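Local atomic coordinates of type 2A phosphatase-associated protein 42 (PDB entry 2V0P), a protein that associates with PP2A-type phosphatase catalytic subunits, inhibits SIT4 and takes part in negative regulation of TOR signalling in response to the nitrogen source. Residues E30-L35 / R85-D90; F72-Y77 / M206-F211; D125-E130 / I167-R172; L146-K151 / A159-K164. All coordinates share one frame; numbering follows the deposited sequence. Where two conformers were deposited one is given.

Contact 1: E30-L35 / R85-D90; sequences EYQGLL and RRQSND
The carboxamide of Gln32 and the guanidinium of Arg86 are turned only 21° from each other, and Gln32 OE1 comes to the guanidinium edge at NH1, somewhat tilted out of its plane. Arg85 O lies at the edge of the Tyr31 ring, while Tyr31 OH sits at the rim of the Arg85 guanidinium and packs against Arg85 CD at 3.5 Å. Gln32 is the polar centre. Arg86 NH1 points at a lone pair of Gln32 OE1, within the plane of the amide, at 3.0 Å, but the bond is bent at the hydrogen (140°). The backbone N of Gln87 gives OE1 a second, straighter bond of 2.9 Å, coming from above that plane. On the other branch Gln32 NE2 makes a straight yet weak bond to Arg85 O at 3.4 Å; NE2 is also bound to Gln26 O. A bend at chi2 (-57°) turns the amide of Gln32 along the backbone of 85-87. Beside it Leu35 CD2 touches Arg86 CD at 3.5 Å, so the aliphatic part of the arginine is packed while its head bonds. Tyr31 OH is hydrogen-bonded to Leu19 O, and Arg85 NH1 to Leu81 O. The contact thus ties helix 29-52 to the loop that leads into helix 93-120: the buried amide accepts at OE1 from a backbone N-H and a probably charged guanidinium, which would polarise its carbonyl, and gives a weak bond from NE2 to a backbone carbonyl.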
# COMPACT_ATOMS: atom_id res chain seq x y z
N GLU A 30 29.57 -0.24 -0.15
CA GLU A 30 30.09 -1.35 -0.92
C GLU A 30 28.97 -1.79 -1.87
O GLU A 30 29.22 -1.89 -3.03
CB GLU A 30 30.54 -2.53 -0.05
CG GLU A 30 31.77 -2.34 0.75
CD GLU A 30 31.58 -1.49 2.00
OE1 GLU A 30 30.41 -1.37 2.47
OE2 GLU A 30 32.59 -0.97 2.51
N TYR A 31 27.74 -1.96 -1.39
CA TYR A 31 26.64 -2.28 -2.31
C TYR A 31 26.30 -1.15 -3.29
O TYR A 31 26.20 -1.38 -4.47
CB TYR A 31 25.38 -2.79 -1.55
CG TYR A 31 24.22 -3.17 -2.44
CD1 TYR A 31 24.11 -4.44 -2.96
CD2 TYR A 31 23.25 -2.26 -2.76
CE1 TYR A 31 23.13 -4.77 -3.80
CE2 TYR A 31 22.22 -2.60 -3.59
CZ TYR A 31 22.17 -3.87 -4.11
OH TYR A 31 21.15 -4.25 -4.93
N GLN A 32 26.09 0.06 -2.82
CA GLN A 32 25.65 1.13 -3.68
C GLN A 32 26.77 1.47 -4.71
O GLN A 32 26.48 1.86 -5.84
CB GLN A 32 25.28 2.36 -2.88
CG GLN A 32 23.99 2.26 -2.08
CD GLN A 32 22.84 1.91 -2.96
OE1 GLN A 32 22.61 2.56 -3.98
NE2 GLN A 32 22.15 0.88 -2.62
N GLY A 33 28.01 1.34 -4.26
CA GLY A 33 29.21 1.59 -5.03
C GLY A 33 29.24 0.72 -6.27
O GLY A 33 29.33 1.24 -7.34
N LEU A 34 29.13 -0.59 -6.10
CA LEU A 34 29.03 -1.56 -7.23
C LEU A 34 27.79 -1.35 -8.07
O LEU A 34 27.82 -1.44 -9.31
CB LEU A 34 29.06 -3.00 -6.73
CG LEU A 34 28.94 -4.15 -7.74
CD1 LEU A 34 30.13 -4.08 -8.70
CD2 LEU A 34 28.97 -5.42 -6.95
N LEU A 35 26.67 -1.02 -7.42
CA LEU A 35 25.45 -0.78 -8.13
C LEU A 35 25.58 0.43 -9.06
O LEU A 35 25.24 0.36 -10.24
CB LEU A 35 24.24 -0.68 -7.15
CG LEU A 35 22.88 -0.45 -7.78
CD1 LEU A 35 22.31 -1.69 -8.43
CD2 LEU A 35 21.95 0.08 -6.77
N ARG A 85 17.09 -0.13 -7.14
CA ARG A 85 17.82 -0.61 -6.02
C ARG A 85 18.78 0.47 -5.38
O ARG A 85 19.34 0.23 -4.35
CB ARG A 85 18.59 -1.87 -6.38
CG ARG A 85 17.84 -3.15 -6.35
CD ARG A 85 18.50 -4.24 -7.19
NE ARG A 85 17.78 -5.50 -7.02
CZ ARG A 85 16.66 -5.82 -7.63
NH1 ARG A 85 16.11 -5.01 -8.52
NH2 ARG A 85 16.06 -6.98 -7.36
N ARG A 86 18.93 1.60 -6.04
CA ARG A 86 19.74 2.71 -5.61
C ARG A 86 19.14 3.35 -4.35
O ARG A 86 17.95 3.40 -4.21
CB ARG A 86 19.84 3.74 -6.74
CG ARG A 86 20.74 3.26 -7.87
CD ARG A 86 22.23 3.46 -7.48
NE ARG A 86 22.67 4.84 -7.54
CZ ARG A 86 23.46 5.42 -6.63
NH1 ARG A 86 23.88 4.75 -5.57
NH2 ARG A 86 23.83 6.69 -6.78
N GLN A 87 20.00 3.79 -3.46
CA GLN A 87 19.61 4.55 -2.29
C GLN A 87 20.63 5.64 -2.02
O GLN A 87 21.84 5.48 -2.26
CB GLN A 87 19.57 3.65 -1.05
CG GLN A 87 18.69 2.52 -1.13
CD GLN A 87 18.58 1.81 0.19
OE1 GLN A 87 19.01 2.31 1.26
NE2 GLN A 87 17.97 0.64 0.15
N SER A 88 20.16 6.75 -1.50
CA SER A 88 21.07 7.84 -1.12
C SER A 88 21.54 7.63 0.31
O SER A 88 20.84 7.01 1.11
CB SER A 88 20.39 9.17 -1.27
OG SER A 88 21.11 10.18 -0.61
N ASN A 89 22.73 8.14 0.62
CA ASN A 89 23.25 8.16 2.00
C ASN A 89 23.45 9.59 2.53
O ASN A 89 24.01 9.80 3.62
CB ASN A 89 24.53 7.32 2.12
CG ASN A 89 24.23 5.83 2.25
OD1 ASN A 89 24.75 5.00 1.48
ND2 ASN A 89 23.37 5.47 3.22
N ASP A 90 22.98 10.57 1.76
CA ASP A 90 22.99 11.95 2.18
C ASP A 90 22.55 12.09 3.65
O ASP A 90 21.60 11.46 4.09
CB ASP A 90 22.10 12.79 1.27
CG ASP A 90 22.40 14.29 1.35
OD1 ASP A 90 23.06 14.82 0.43
OD2 ASP A 90 22.01 14.93 2.35

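Contact 2: F72-Y77 / M206-F211; sequences FLAVDY and MRLHHF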
# COMPACT_ATOMS: atom_id res chain seq x y z
N PHE A 72 20.17 -7.54 -26.25
CA PHE A 72 20.30 -6.12 -26.02
C PHE A 72 18.97 -5.39 -25.92
O PHE A 72 18.94 -4.30 -25.48
CB PHE A 72 21.06 -5.48 -27.17
CG PHE A 72 22.46 -6.04 -27.37
CD1 PHE A 72 23.27 -6.33 -26.29
CD2 PHE A 72 22.93 -6.32 -28.64
CE1 PHE A 72 24.53 -6.88 -26.47
CE2 PHE A 72 24.21 -6.83 -28.85
CZ PHE A 72 25.00 -7.13 -27.76
N LEU A 73 17.91 -5.94 -26.47
CA LEU A 73 16.61 -5.33 -26.36
C LEU A 73 16.30 -5.27 -24.82
O LEU A 73 15.44 -4.51 -24.38
CB LEU A 73 15.59 -6.22 -27.07
CG LEU A 73 15.55 -6.19 -28.62
CD1 LEU A 73 14.55 -7.19 -29.20
CD2 LEU A 73 15.26 -4.79 -29.17
N ALA A 74 16.96 -6.09 -24.05
CA ALA A 74 16.77 -6.03 -22.53
C ALA A 74 17.61 -5.00 -21.71
O ALA A 74 17.51 -4.96 -20.45
CB ALA A 74 16.88 -7.32 -21.95
N VAL A 75 18.40 -4.19 -22.37
CA VAL A 75 19.20 -3.21 -21.66
C VAL A 75 18.29 -2.30 -20.76
O VAL A 75 18.58 -2.15 -19.65
CB VAL A 75 20.10 -2.34 -22.53
CG1 VAL A 75 20.96 -3.17 -23.49
CG2 VAL A 75 19.37 -1.29 -23.26
N ASP A 76 17.19 -1.78 -21.25
CA ASP A 76 16.32 -0.99 -20.40
C ASP A 76 15.70 -1.80 -19.25
O ASP A 76 15.44 -1.21 -18.18
CB ASP A 76 15.26 -0.32 -21.21
CG ASP A 76 15.83 0.67 -22.18
OD1 ASP A 76 16.63 1.50 -21.74
OD2 ASP A 76 15.46 0.58 -23.38
N TYR A 77 15.43 -3.11 -19.46
CA TYR A 77 14.92 -3.92 -18.42
C TYR A 77 15.94 -3.95 -17.25
O TYR A 77 15.56 -3.75 -16.10
CB TYR A 77 14.60 -5.34 -18.87
CG TYR A 77 14.27 -6.35 -17.81
CD1 TYR A 77 13.02 -6.34 -17.09
CD2 TYR A 77 15.16 -7.37 -17.50
CE1 TYR A 77 12.75 -7.30 -16.14
CE2 TYR A 77 14.85 -8.31 -16.58
CZ TYR A 77 13.60 -8.23 -15.89
OH TYR A 77 13.32 -9.15 -14.99
N MSE A 206 12.26 -15.93 -25.69
CA MSE A 206 11.49 -16.37 -24.51
C MSE A 206 11.97 -15.61 -23.28
O MSE A 206 11.20 -15.33 -22.35
CB MSE A 206 11.60 -17.89 -24.29
CG MSE A 206 10.61 -18.46 -23.24
SE MSE A 206 8.76 -18.19 -23.82
CE MSE A 206 8.72 -19.39 -25.37
N ARG A 207 13.26 -15.34 -23.24
CA ARG A 207 13.79 -14.62 -22.14
C ARG A 207 13.16 -13.17 -22.12
O ARG A 207 12.63 -12.72 -21.11
CB ARG A 207 15.31 -14.72 -22.14
CG ARG A 207 16.02 -13.93 -21.10
CD ARG A 207 17.47 -14.37 -21.08
NE ARG A 207 17.58 -15.73 -20.59
CZ ARG A 207 18.53 -16.60 -20.91
NH1 ARG A 207 19.51 -16.27 -21.76
NH2 ARG A 207 18.51 -17.81 -20.38
N LEU A 208 13.11 -12.51 -23.27
CA LEU A 208 12.48 -11.19 -23.33
C LEU A 208 11.00 -11.31 -22.88
O LEU A 208 10.49 -10.45 -22.20
CB LEU A 208 12.58 -10.58 -24.74
CG LEU A 208 14.03 -10.24 -25.06
CD1 LEU A 208 14.09 -9.78 -26.54
CD2 LEU A 208 14.66 -9.20 -24.22
N HIS A 209 10.35 -12.38 -23.31
CA HIS A 209 8.96 -12.60 -22.99
C HIS A 209 8.78 -12.60 -21.45
O HIS A 209 7.92 -11.95 -20.98
CB HIS A 209 8.48 -13.91 -23.62
CG HIS A 209 7.00 -14.03 -23.71
ND1 HIS A 209 6.37 -14.90 -24.58
CD2 HIS A 209 6.01 -13.33 -23.10
CE1 HIS A 209 5.06 -14.77 -24.45
NE2 HIS A 209 4.83 -13.82 -23.56
N HIS A 210 9.67 -13.27 -20.72
CA HIS A 210 9.56 -13.48 -19.30
C HIS A 210 9.82 -12.12 -18.69
O HIS A 210 9.08 -11.70 -17.85
CB HIS A 210 10.55 -14.54 -18.85
CG HIS A 210 10.84 -14.52 -17.39
ND1 HIS A 210 12.08 -14.19 -16.89
CD2 HIS A 210 10.04 -14.73 -16.32
CE1 HIS A 210 12.03 -14.21 -15.57
NE2 HIS A 210 10.80 -14.54 -15.20
N PHE A 211 10.84 -11.42 -19.21
CA PHE A 211 11.13 -10.05 -18.78
C PHE A 211 9.95 -9.06 -18.85
O PHE A 211 9.73 -8.29 -17.91
CB PHE A 211 12.37 -9.52 -19.47
CG PHE A 211 13.60 -10.29 -19.18
CD1 PHE A 211 13.69 -11.15 -18.14
CD2 PHE A 211 14.76 -10.07 -19.98
CE1 PHE A 211 14.90 -11.84 -17.86
CE2 PHE A 211 15.93 -10.73 -19.72
CZ PHE A 211 16.02 -11.62 -18.67
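Ala74 and Leu208 bring the two backbones to 6.8 Å between their CA atoms, and Tyr77 and Phe211 follow at 7.2 Å between theirs. The pairs advance by three residues on both sides, so segments 72-77 and 206-211 run in the same general direction. No hydrogen bond joins them; the interface is made largely by side chains. The Tyr77 and Phe211 rings form an offset stack, with centroids 4.3 Å apart and planes 14° from parallel. Tyr77 CE2 lies over one face of Phe211, 3.4 Å from Phe211 CD1, and Arg207 O lies over the opposite face. Phe211 CB in turn stands over the centre of the tyrosine ring, 3.8 Å from its centroid and 1° off the normal, a CH-pi contact. Tyr77 reaches this position with CG anti to its N (chi1 170°), and its OH is fixed by a hydrogen bond to Asp214 OD2. Three residues earlier, Leu208 CD2 meets Ala74 CB at 3.7 Å, and Leu208 CD1 meets Leu73 CD1, also at 3.7 Å. Helix 93-120 adds Phe114, whose ring meets Tyr77, and Leu117, which touches Leu73. This buried aromatic and aliphatic seam joins helix 75-83 and the residues just before it to helix 199-231, packing in keeping with the all-helical, tetratricopeptide repeat-like fold of the N-terminal part of the protein.

Contact 3: D125-E130 / I167-R172; sequences DPLVGE and IELFQR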
# COMPACT_ATOMS: atom_id res chain seq x y z
N ASP A 125 3.64 -9.35 -25.72
CA ASP A 125 2.48 -10.07 -25.21
C ASP A 125 1.27 -9.13 -25.09
O ASP A 125 1.38 -8.05 -24.52
CB ASP A 125 2.83 -10.63 -23.83
CG ASP A 125 1.86 -11.70 -23.37
OD1 ASP A 125 0.64 -11.46 -23.41
OD2 ASP A 125 2.32 -12.77 -22.93
N PRO A 126 0.11 -9.52 -25.62
CA PRO A 126 -0.97 -8.55 -25.58
C PRO A 126 -1.45 -8.25 -24.14
O PRO A 126 -1.96 -7.18 -23.89
CB PRO A 126 -2.04 -9.19 -26.43
CG PRO A 126 -1.79 -10.64 -26.33
CD PRO A 126 -0.33 -10.80 -26.21
N LEU A 127 -1.24 -9.18 -23.21
CA LEU A 127 -1.53 -8.98 -21.82
C LEU A 127 -0.70 -7.80 -21.28
O LEU A 127 -1.17 -6.98 -20.47
CB LEU A 127 -1.21 -10.24 -21.03
CG LEU A 127 -1.61 -10.29 -19.53
CD1 LEU A 127 -1.83 -11.71 -19.05
CD2 LEU A 127 -0.57 -9.62 -18.65
N VAL A 128 0.55 -7.73 -21.73
CA VAL A 128 1.45 -6.70 -21.23
C VAL A 128 1.14 -5.44 -21.95
O VAL A 128 1.14 -4.37 -21.35
CB VAL A 128 2.93 -7.10 -21.36
CG1 VAL A 128 3.86 -5.94 -20.94
CG2 VAL A 128 3.22 -8.31 -20.51
N GLY A 129 0.88 -5.54 -23.24
CA GLY A 129 0.57 -4.41 -24.07
C GLY A 129 -0.68 -3.67 -23.70
O GLY A 129 -0.75 -2.47 -23.87
N GLU A 130 -1.70 -4.40 -23.18
CA GLU A 130 -2.94 -3.75 -22.78
C GLU A 130 -2.67 -2.80 -21.61
O GLU A 130 -3.19 -1.70 -21.57
CB GLU A 130 -3.96 -4.79 -22.41
CG GLU A 130 -5.35 -4.24 -22.32
CD GLU A 130 -6.22 -5.03 -21.37
OE1 GLU A 130 -5.66 -5.86 -20.61
OE2 GLU A 130 -7.44 -4.82 -21.37
N ILE A 167 -4.45 -12.73 -11.19
CA ILE A 167 -4.37 -14.17 -11.40
C ILE A 167 -3.95 -14.44 -12.86
O ILE A 167 -3.13 -15.27 -13.09
CB ILE A 167 -5.67 -14.87 -11.09
CG1 ILE A 167 -5.86 -15.05 -9.57
CG2 ILE A 167 -5.71 -16.24 -11.76
CD1 ILE A 167 -7.17 -15.63 -9.15
N GLU A 168 -4.49 -13.67 -13.80
CA GLU A 168 -4.14 -13.79 -15.22
C GLU A 168 -2.70 -13.43 -15.53
O GLU A 168 -2.06 -14.13 -16.31
CB GLU A 168 -5.08 -12.99 -16.09
CG GLU A 168 -6.46 -13.53 -16.12
CD GLU A 168 -7.46 -12.63 -16.83
OE1 GLU A 168 -7.14 -11.44 -17.08
OE2 GLU A 168 -8.56 -13.13 -17.14
N LEU A 169 -2.20 -12.35 -14.92
CA LEU A 169 -0.77 -12.02 -14.89
C LEU A 169 0.06 -13.15 -14.33
O LEU A 169 1.03 -13.61 -14.97
CB LEU A 169 -0.48 -10.73 -14.12
CG LEU A 169 1.05 -10.42 -14.20
CD1 LEU A 169 1.42 -9.90 -15.55
CD2 LEU A 169 1.43 -9.47 -13.10
N PHE A 170 -0.37 -13.65 -13.19
CA PHE A 170 0.39 -14.64 -12.47
C PHE A 170 0.49 -15.92 -13.31
O PHE A 170 1.59 -16.42 -13.55
CB PHE A 170 -0.22 -14.86 -11.06
CG PHE A 170 0.45 -15.93 -10.26
CD1 PHE A 170 1.32 -15.61 -9.24
CD2 PHE A 170 0.22 -17.26 -10.54
CE1 PHE A 170 1.93 -16.60 -8.50
CE2 PHE A 170 0.85 -18.25 -9.81
CZ PHE A 170 1.71 -17.90 -8.79
N GLN A 171 -0.64 -16.42 -13.77
CA GLN A 171 -0.65 -17.61 -14.60
C GLN A 171 0.23 -17.43 -15.85
O GLN A 171 1.00 -18.32 -16.16
CB GLN A 171 -2.06 -18.04 -14.97
CG GLN A 171 -2.85 -18.62 -13.78
CD GLN A 171 -2.24 -19.90 -13.22
OE1 GLN A 171 -2.10 -20.91 -13.92
NE2 GLN A 171 -1.89 -19.87 -11.94
N ARG A 172 0.11 -16.30 -16.52
CA ARG A 172 0.85 -16.08 -17.75
C ARG A 172 2.36 -16.06 -17.47
O ARG A 172 3.14 -16.68 -18.18
CB ARG A 172 0.41 -14.79 -18.45
CG ARG A 172 1.10 -14.51 -19.79
CD ARG A 172 0.81 -15.63 -20.83
NE ARG A 172 1.20 -15.26 -22.19
CZ ARG A 172 1.36 -16.13 -23.19
NH1 ARG A 172 1.14 -17.43 -23.01
NH2 ARG A 172 1.71 -15.69 -24.39
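Asp125 is the N-cap of helix 126-133 and also forms a salt bridge with Arg172 of helix 156-186, within the tetratricopeptide repeat-like helical domain. The short segments 126-130 and 167-172 run roughly antiparallel, at 141°, with axes 11.3 Å apart. The two carboxylate oxygens have separate tasks. Asp125 OD1 caps the helix by accepting from Leu127 N at 3.0 Å, on its anti side. Asp125 OD2 takes Arg172 NE at 2.8 Å through its syn lone pair, with the acceptor close to the guanidinium plane; a weak second bond comes from Arg172 NH2. His209 NE2 of helix 199-231 is a further partner of OD2, which therefore serves two other helices. The carboxylate and guanidinium planes stand 78° apart, so the arginine is gripped through one oxygen and not by a coplanar pair. Its remaining nitrogen, NH1, has a salt bridge to Glu175. With such donors around it, and with the positive end of the helix dipole beside it, Asp125 is probably held as the anion. Glu168 carries its own charge elsewhere, in a salt bridge to Lys164. Next to the polar pair lies Leu127, whose CG, anti to the backbone N (chi1 -173°), sends the side chain toward helix 156-186. There Leu127 CD2 meets Leu169 CD1 at 3.7 Å, while Leu127 CD1 rests 3.7 Å from Glu168 O and 3.9 Å from Arg172 CB.

Contact 4: L146-K151 / A159-K164; sequences LYAQPK and AQLKRK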
# COMPACT_ATOMS: atom_id res chain seq x y z
N LEU A 146 -2.97 0.43 -14.41
CA LEU A 146 -2.37 -0.83 -14.61
C LEU A 146 -3.34 -1.99 -14.34
O LEU A 146 -3.31 -3.01 -15.04
CB LEU A 146 -1.18 -0.88 -13.68
CG LEU A 146 -0.04 -1.83 -13.84
CD1 LEU A 146 0.79 -1.61 -15.13
CD2 LEU A 146 0.77 -1.63 -12.59
N TYR A 147 -4.19 -1.81 -13.33
CA TYR A 147 -5.25 -2.75 -12.98
C TYR A 147 -6.45 -1.94 -12.56
O TYR A 147 -6.30 -0.79 -12.11
CB TYR A 147 -4.84 -3.64 -11.81
CG TYR A 147 -3.66 -4.57 -12.04
CD1 TYR A 147 -2.44 -4.32 -11.44
CD2 TYR A 147 -3.80 -5.72 -12.80
CE1 TYR A 147 -1.37 -5.16 -11.61
CE2 TYR A 147 -2.73 -6.57 -13.00
CZ TYR A 147 -1.53 -6.29 -12.41
OH TYR A 147 -0.54 -7.17 -12.59
N ALA A 148 -7.64 -2.51 -12.72
CA ALA A 148 -8.84 -1.94 -12.09
C ALA A 148 -8.61 -1.95 -10.57
O ALA A 148 -7.99 -2.88 -10.06
CB ALA A 148 -10.05 -2.75 -12.46
N GLN A 149 -9.06 -0.92 -9.86
CA GLN A 149 -8.84 -0.83 -8.41
C GLN A 149 -10.19 -0.68 -7.69
O GLN A 149 -11.07 -0.02 -8.21
CB GLN A 149 -7.93 0.35 -8.05
CG GLN A 149 -6.62 0.43 -8.80
CD GLN A 149 -5.55 -0.56 -8.33
OE1 GLN A 149 -5.75 -1.36 -7.41
NE2 GLN A 149 -4.41 -0.50 -8.97
N PRO A 150 -10.35 -1.29 -6.50
CA PRO A 150 -11.66 -1.14 -5.87
C PRO A 150 -11.90 0.33 -5.55
O PRO A 150 -10.95 1.03 -5.14
CB PRO A 150 -11.53 -1.96 -4.59
CG PRO A 150 -10.06 -2.08 -4.35
CD PRO A 150 -9.42 -2.08 -5.68
N LYS A 151 -13.12 0.80 -5.79
CA LYS A 151 -13.53 2.18 -5.51
C LYS A 151 -13.40 2.54 -4.02
O LYS A 151 -12.96 3.65 -3.69
CB LYS A 151 -14.98 2.41 -5.97
CG LYS A 151 -15.16 2.42 -7.49
CD LYS A 151 -16.50 3.04 -7.89
CE LYS A 151 -16.48 4.57 -7.76
NZ LYS A 151 -17.86 5.15 -7.75
N ALA A 159 -12.75 -5.45 -6.15
CA ALA A 159 -11.69 -6.28 -5.61
C ALA A 159 -11.60 -7.62 -6.36
O ALA A 159 -10.51 -8.13 -6.58
CB ALA A 159 -11.92 -6.53 -4.15
N GLN A 160 -12.75 -8.18 -6.74
CA GLN A 160 -12.78 -9.46 -7.48
C GLN A 160 -12.23 -9.30 -8.89
O GLN A 160 -11.59 -10.20 -9.40
CB GLN A 160 -14.18 -10.06 -7.51
CG GLN A 160 -14.73 -10.57 -6.16
CD GLN A 160 -16.19 -10.93 -6.22
OE1 GLN A 160 -16.92 -10.45 -7.09
NE2 GLN A 160 -16.64 -11.78 -5.29
N LEU A 161 -12.50 -8.17 -9.51
CA LEU A 161 -11.92 -7.84 -10.80
C LEU A 161 -10.39 -7.69 -10.76
O LEU A 161 -9.66 -8.24 -11.60
CB LEU A 161 -12.61 -6.60 -11.36
CG LEU A 161 -12.36 -6.18 -12.82
CD1 LEU A 161 -12.05 -7.36 -13.76
CD2 LEU A 161 -13.61 -5.47 -13.28
N LYS A 162 -9.88 -6.96 -9.77
CA LYS A 162 -8.47 -6.90 -9.50
C LYS A 162 -7.82 -8.26 -9.28
O LYS A 162 -6.79 -8.56 -9.89
CB LYS A 162 -8.18 -5.96 -8.31
CG LYS A 162 -6.71 -5.93 -7.92
CD LYS A 162 -5.99 -4.87 -8.68
CE LYS A 162 -4.74 -4.45 -7.96
NZ LYS A 162 -5.10 -3.49 -6.86
N ARG A 163 -8.42 -9.11 -8.45
CA ARG A 163 -7.91 -10.46 -8.28
C ARG A 163 -7.90 -11.22 -9.63
O ARG A 163 -6.97 -11.93 -9.91
CB ARG A 163 -8.70 -11.20 -7.22
CG ARG A 163 -8.33 -12.68 -7.00
CD ARG A 163 -9.21 -13.36 -5.93
NE ARG A 163 -10.61 -13.51 -6.33
CZ ARG A 163 -11.58 -14.06 -5.59
NH1 ARG A 163 -11.33 -14.54 -4.37
NH2 ARG A 163 -12.82 -14.13 -6.07
N LYS A 164 -8.89 -10.98 -10.46
CA LYS A 164 -9.02 -11.73 -11.72
C LYS A 164 -7.84 -11.38 -12.62
O LYS A 164 -7.16 -12.26 -13.09
CB LYS A 164 -10.32 -11.42 -12.44
CG LYS A 164 -10.37 -12.03 -13.82
CD LYS A 164 -11.57 -11.62 -14.57
CE LYS A 164 -11.57 -12.21 -15.97
NZ LYS A 164 -10.75 -11.34 -16.83
O HOH W 1 -2.14 -2.62 -7.44
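Lys162 lies across the extended residues 147-149, and each part of its side chain meets a different partner. Its CB starts 3.5 Å from Ala148 O, and CG stays beside the same oxygen. A turn at chi2 (90°) then lays Lys162 CD against Ala148 O, at 3.1 Å, and 3.6 Å from Tyr147 CB, the two side chains crossing at about a right angle. Further on, Lys162 CE is 3.9 Å from Tyr147 CB and approaches the amide of Gln149. The modelled gap between Lys162 NZ and Gln149 OE1 is too short to be trusted, so the detail of that meeting is doubtful. A water bridges Lys162 NZ and Gln149 NE2 by weak bonds, while NE2 has a firmer partner in Leu143 O. Beside this chain Ala148 CB makes an apolar contact with Leu161 CG at 4.2 Å, and Pro150 CB rests against the backbone N of Ala159 at 4.0 Å. The loop after helix 143-146 is thereby folded back along the first turns of helix 156-186, where Glu165 also accepts from Ala148 N. Phe170 of the second subunit packs on Pro150 and Ala159. Chemically, the lysine contributes mostly its methylenes to the fold; of the partners of its probably charged ammonium, the two that can be judged, the water and Glu165 of the second subunit in a long ion pair, are weak, and Gln149 OE1 remains uncertain.

How the contacts relate
Contacts 2, 3 and 4 follow one another through the structure, with contact 1 apart from them. Contacts 2 and 3, their centres about 16 Å apart, join at His209, which bonds to Asp125 and whose CE1 packs 3.5 Å from Arg172 NH2. Contacts 3 and 4 share helix 156-186, have centres about 14 Å apart and meet where Leu169 CD2 packs on Tyr147 OH. Contact 1 lies about 24 Å from contact 2, centre to centre, and on the other side of the chain's centre from contact 3, about 32 Å away. Along the sequence, contacts 1 and 2 interlock, and contacts 3 and 4 both fall between the two segments of contact 2. A bound zinc ion is about 14 Å from the Arg86 side chain.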